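Local atomic coordinates of DNA polymerase III subunit beta (Pseudomonas aeruginosa, PDB entry 4TSZ), a protein that serves as the sliding clamp of bacterial replication, tethering DNA polymerases and other proteins to DNA and making them processive. Residues 325-339 with 351-363. Residues are numbered along the deposited sequence; the frame is centred on the assembly and turned at random.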
# COMPACT_ATOMS: atom_id res chain seq x y z
N TYR E 325 -16.65 -11.38 11.57
CA TYR E 325 -17.43 -10.57 12.52
C TYR E 325 -16.86 -10.66 13.94
O TYR E 325 -16.81 -9.66 14.64
CB TYR E 325 -18.93 -10.96 12.53
CG TYR E 325 -19.70 -10.68 11.25
CD1 TYR E 325 -19.18 -9.85 10.26
CD2 TYR E 325 -20.98 -11.21 11.06
CE1 TYR E 325 -19.90 -9.58 9.09
CE2 TYR E 325 -21.70 -10.95 9.90
CZ TYR E 325 -21.17 -10.13 8.93
OH TYR E 325 -21.89 -9.89 7.78
N LEU E 326 -16.39 -11.87 14.33
CA LEU E 326 -15.78 -12.08 15.65
C LEU E 326 -14.40 -11.41 15.73
O LEU E 326 -14.11 -10.76 16.74
CB LEU E 326 -15.69 -13.57 16.01
CG LEU E 326 -17.02 -14.37 16.07
CD1 LEU E 326 -16.75 -15.80 16.47
CD2 LEU E 326 -18.02 -13.75 17.05
N LEU E 327 -13.60 -11.51 14.64
CA LEU E 327 -12.28 -10.88 14.55
C LEU E 327 -12.39 -9.35 14.59
O LEU E 327 -11.59 -8.69 15.27
CB LEU E 327 -11.49 -11.38 13.32
CG LEU E 327 -10.94 -12.80 13.44
CD1 LEU E 327 -10.65 -13.40 12.08
CD2 LEU E 327 -9.69 -12.84 14.35
N ASP E 328 -13.43 -8.80 13.95
CA ASP E 328 -13.71 -7.37 13.97
C ASP E 328 -13.92 -6.86 15.39
O ASP E 328 -13.35 -5.83 15.77
CB ASP E 328 -14.95 -7.03 13.13
CG ASP E 328 -14.76 -7.11 11.64
OD1 ASP E 328 -13.60 -7.15 11.19
OD2 ASP E 328 -15.78 -7.15 10.94
N VAL E 329 -14.70 -7.61 16.20
CA VAL E 329 -14.98 -7.28 17.59
C VAL E 329 -13.70 -7.34 18.43
O VAL E 329 -13.40 -6.40 19.17
CB VAL E 329 -16.11 -8.17 18.19
CG1 VAL E 329 -16.22 -7.96 19.70
CG2 VAL E 329 -17.44 -7.90 17.51
N LEU E 330 -12.94 -8.45 18.31
CA LEU E 330 -11.72 -8.65 19.08
C LEU E 330 -10.67 -7.57 18.81
O LEU E 330 -9.97 -7.17 19.74
CB LEU E 330 -11.15 -10.07 18.89
CG LEU E 330 -12.00 -11.22 19.45
CD1 LEU E 330 -11.45 -12.53 19.03
CD2 LEU E 330 -12.14 -11.15 20.97
N GLY E 331 -10.65 -7.06 17.56
CA GLY E 331 -9.75 -6.01 17.11
C GLY E 331 -9.97 -4.66 17.78
O GLY E 331 -9.08 -3.81 17.74
N VAL E 332 -11.15 -4.45 18.40
CA VAL E 332 -11.48 -3.21 19.11
C VAL E 332 -11.54 -3.35 20.65
O VAL E 332 -11.66 -2.35 21.35
CB VAL E 332 -12.69 -2.44 18.51
CG1 VAL E 332 -12.43 -2.03 17.06
CG2 VAL E 332 -13.99 -3.24 18.63
N ILE E 333 -11.44 -4.59 21.18
CA ILE E 333 -11.43 -4.82 22.63
C ILE E 333 -10.03 -4.38 23.16
O ILE E 333 -9.01 -4.89 22.71
CB ILE E 333 -11.77 -6.31 22.97
CG1 ILE E 333 -13.21 -6.72 22.54
CG2 ILE E 333 -11.44 -6.69 24.46
CD1 ILE E 333 -14.42 -6.12 23.36
N GLY E 334 -10.02 -3.42 24.08
CA GLY E 334 -8.79 -2.85 24.64
C GLY E 334 -8.22 -3.54 25.86
O GLY E 334 -7.07 -3.30 26.23
N THR E 335 -9.02 -4.43 26.48
CA THR E 335 -8.59 -5.21 27.63
C THR E 335 -8.01 -6.57 27.19
O THR E 335 -8.35 -7.10 26.11
CB THR E 335 -9.73 -5.39 28.66
OG1 THR E 335 -10.84 -6.00 28.01
CG2 THR E 335 -10.14 -4.07 29.30
N GLU E 336 -7.14 -7.10 28.02
CA GLU E 336 -6.46 -8.39 27.89
C GLU E 336 -7.48 -9.55 27.87
O GLU E 336 -7.30 -10.52 27.13
CB GLU E 336 -5.55 -8.55 29.09
CG GLU E 336 -4.48 -9.58 28.93
CD GLU E 336 -3.49 -9.42 30.05
OE1 GLU E 336 -2.55 -8.61 29.89
OE2 GLU E 336 -3.68 -10.06 31.11
N GLN E 337 -8.53 -9.43 28.69
CA GLN E 337 -9.61 -10.40 28.77
C GLN E 337 -10.84 -9.85 28.05
O GLN E 337 -11.02 -8.63 27.93
CB GLN E 337 -9.95 -10.76 30.22
CG GLN E 337 -8.89 -11.63 30.88
CD GLN E 337 -9.35 -12.17 32.21
OE1 GLN E 337 -9.79 -11.43 33.09
NE2 GLN E 337 -9.25 -13.48 32.38
N VAL E 338 -11.66 -10.77 27.56
CA VAL E 338 -12.88 -10.44 26.83
C VAL E 338 -14.03 -11.28 27.37
O VAL E 338 -13.85 -12.46 27.71
CB VAL E 338 -12.67 -10.53 25.28
CG1 VAL E 338 -12.22 -11.91 24.82
CG2 VAL E 338 -13.90 -10.07 24.52
N ARG E 339 -15.20 -10.64 27.52
CA ARG E 339 -16.41 -11.30 28.00
C ARG E 339 -17.35 -11.57 26.83
O ARG E 339 -17.66 -10.66 26.06
CB ARG E 339 -17.13 -10.45 29.05
CG ARG E 339 -16.47 -10.43 30.42
CD ARG E 339 -17.30 -9.62 31.40
NE ARG E 339 -17.24 -8.17 31.14
CZ ARG E 339 -18.26 -7.33 31.27
NH1 ARG E 339 -19.46 -7.78 31.64
NH2 ARG E 339 -18.10 -6.04 31.02
N VAL E 351 -20.76 -9.05 23.48
CA VAL E 351 -19.34 -8.96 23.79
C VAL E 351 -19.01 -7.63 24.47
O VAL E 351 -19.50 -6.58 24.06
CB VAL E 351 -18.44 -9.24 22.55
CG1 VAL E 351 -16.98 -9.45 22.95
CG2 VAL E 351 -18.93 -10.45 21.76
N HIS E 352 -18.19 -7.69 25.53
CA HIS E 352 -17.74 -6.54 26.29
C HIS E 352 -16.26 -6.67 26.61
O HIS E 352 -15.71 -7.77 26.59
CB HIS E 352 -18.46 -6.47 27.65
CG HIS E 352 -19.93 -6.22 27.61
ND1 HIS E 352 -20.46 -5.07 27.06
CD2 HIS E 352 -20.94 -6.94 28.16
CE1 HIS E 352 -21.77 -5.15 27.23
NE2 HIS E 352 -22.10 -6.26 27.90
N GLU E 353 -15.66 -5.55 27.04
CA GLU E 353 -14.31 -5.52 27.60
C GLU E 353 -14.44 -6.17 28.98
O GLU E 353 -15.55 -6.29 29.50
CB GLU E 353 -13.79 -4.08 27.73
CG GLU E 353 -13.47 -3.42 26.40
CD GLU E 353 -12.64 -2.16 26.46
OE1 GLU E 353 -12.79 -1.37 27.42
OE2 GLU E 353 -11.84 -1.94 25.52
N ALA E 354 -13.31 -6.62 29.57
CA ALA E 354 -13.30 -7.31 30.85
C ALA E 354 -13.84 -6.52 32.04
O ALA E 354 -14.55 -7.10 32.86
CB ALA E 354 -11.89 -7.80 31.17
N ASP E 355 -13.48 -5.23 32.14
CA ASP E 355 -13.77 -4.40 33.32
C ASP E 355 -14.89 -3.35 33.24
O ASP E 355 -15.11 -2.64 34.22
CB ASP E 355 -12.46 -3.77 33.85
CG ASP E 355 -11.76 -2.81 32.89
OD1 ASP E 355 -12.21 -2.70 31.71
OD2 ASP E 355 -10.76 -2.19 33.30
N ASN E 356 -15.56 -3.23 32.09
CA ASN E 356 -16.62 -2.23 31.92
C ASN E 356 -17.65 -2.62 30.85
O ASN E 356 -17.36 -3.47 29.99
CB ASN E 356 -16.01 -0.85 31.61
CG ASN E 356 -15.41 -0.75 30.23
OD1 ASN E 356 -16.06 -0.31 29.29
ND2 ASN E 356 -14.18 -1.21 30.06
N ASP E 357 -18.83 -1.97 30.89
CA ASP E 357 -19.92 -2.18 29.93
C ASP E 357 -20.07 -1.00 28.95
O ASP E 357 -21.04 -0.99 28.18
CB ASP E 357 -21.25 -2.45 30.68
CG ASP E 357 -21.29 -3.71 31.53
OD1 ASP E 357 -20.45 -4.62 31.30
OD2 ASP E 357 -22.18 -3.82 32.41
N ASP E 358 -19.11 -0.02 28.94
CA ASP E 358 -19.12 1.17 28.06
C ASP E 358 -19.22 0.80 26.58
O ASP E 358 -19.93 1.47 25.84
CB ASP E 358 -17.91 2.09 28.30
CG ASP E 358 -17.74 2.61 29.72
OD1 ASP E 358 -18.74 2.58 30.49
OD2 ASP E 358 -16.63 3.08 30.05
N SER E 359 -18.51 -0.27 26.17
CA SER E 359 -18.56 -0.80 24.82
C SER E 359 -19.37 -2.09 24.84
O SER E 359 -19.25 -2.88 25.77
CB SER E 359 -17.15 -1.08 24.29
OG SER E 359 -16.43 0.13 24.13
N ALA E 360 -20.24 -2.28 23.84
CA ALA E 360 -21.07 -3.47 23.69
C ALA E 360 -21.14 -3.87 22.22
O ALA E 360 -21.33 -3.02 21.34
CB ALA E 360 -22.46 -3.24 24.27
N TYR E 361 -20.94 -5.16 21.95
CA TYR E 361 -20.91 -5.70 20.59
C TYR E 361 -21.86 -6.86 20.49
O TYR E 361 -21.84 -7.76 21.32
CB TYR E 361 -19.49 -6.11 20.18
CG TYR E 361 -18.51 -4.97 20.36
CD1 TYR E 361 -18.37 -4.00 19.37
CD2 TYR E 361 -17.80 -4.81 21.54
CE1 TYR E 361 -17.53 -2.90 19.55
CE2 TYR E 361 -16.95 -3.72 21.74
CZ TYR E 361 -16.82 -2.76 20.74
OH TYR E 361 -15.97 -1.70 20.90
N VAL E 362 -22.73 -6.82 19.47
CA VAL E 362 -23.75 -7.84 19.26
C VAL E 362 -23.49 -8.53 17.92
O VAL E 362 -23.29 -7.85 16.93
CB VAL E 362 -25.17 -7.21 19.33
CG1 VAL E 362 -26.25 -8.28 19.19
CG2 VAL E 362 -25.35 -6.42 20.62
N VAL E 363 -23.41 -9.88 17.91
CA VAL E 363 -23.18 -10.63 16.69
C VAL E 363 -24.26 -11.70 16.55
O VAL E 363 -24.31 -12.61 17.37
CB VAL E 363 -21.74 -11.25 16.58
CG1 VAL E 363 -21.54 -11.92 15.21
CG2 VAL E 363 -20.65 -10.21 16.81
O HOH W 1 -14.05 -1.82 22.92
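Arg-339 reaches over residues 353-357 and makes one group of polar bonds. The guanidinium grips the carbonyl oxygen Glu-353 O side-on, with NE and NH2 both 3.0 Å from that one atom, which lies slightly out of the guanidinium plane. In that plane, NH2 also makes a nearly straight salt bridge to Asp-357 OD1 (2.8 Å), while His-352 CB lies over one face, toward the rim. The bend at chi3 (-73°) turns the arginine back over the reversal that follows strand 351-353, tying both limbs of that turn together. On the backbone, Arg-339 and His-352 form an antiparallel hydrogen-bonded pair, with two bonds between them.

The loop 333-336 is held by Glu-353 and Ala-354. Gly-334 N donates to Glu-353 OE2 at 2.8 Å, on the anti side and tilted out of the carboxylate plane. Thr-335 OG1 sits between its own backbone N and carbonyl carbon (chi1 57°), where it accepts from Ala-354 N (3.0 Å) and donates to Gln-337 O, a relay between the two segments. A water links Val-332 O to Tyr-361 OH, with a weak bond to Glu-353 OE2.

The rest is apolar. Val-329 meets Val-351 tip to tip, CG1 to CG1 at 3.7 Å, and both its methyls touch Tyr-361 CB. CD1 of Ile-333 and CG2 of Val-332 close on the tyrosine ring, while Val-363 packs against Val-329 and Tyr-325.

Segment 325-330 of the helix runs along the sheet, nearly antiparallel to strand 359-363 (176°), beside helix 262-273, which meets Leu-330 and Val-338. Strand 337-342 pairs onward with 256-261, and 359-363 with 177-184, in the sheet that joins the central and C-terminal domains; Arg-142 meets Glu-353 OE2 with its guanidinium and Tyr-361 OH with its carbonyl oxygen, and the bound peptide touches Tyr-325 and Val-362.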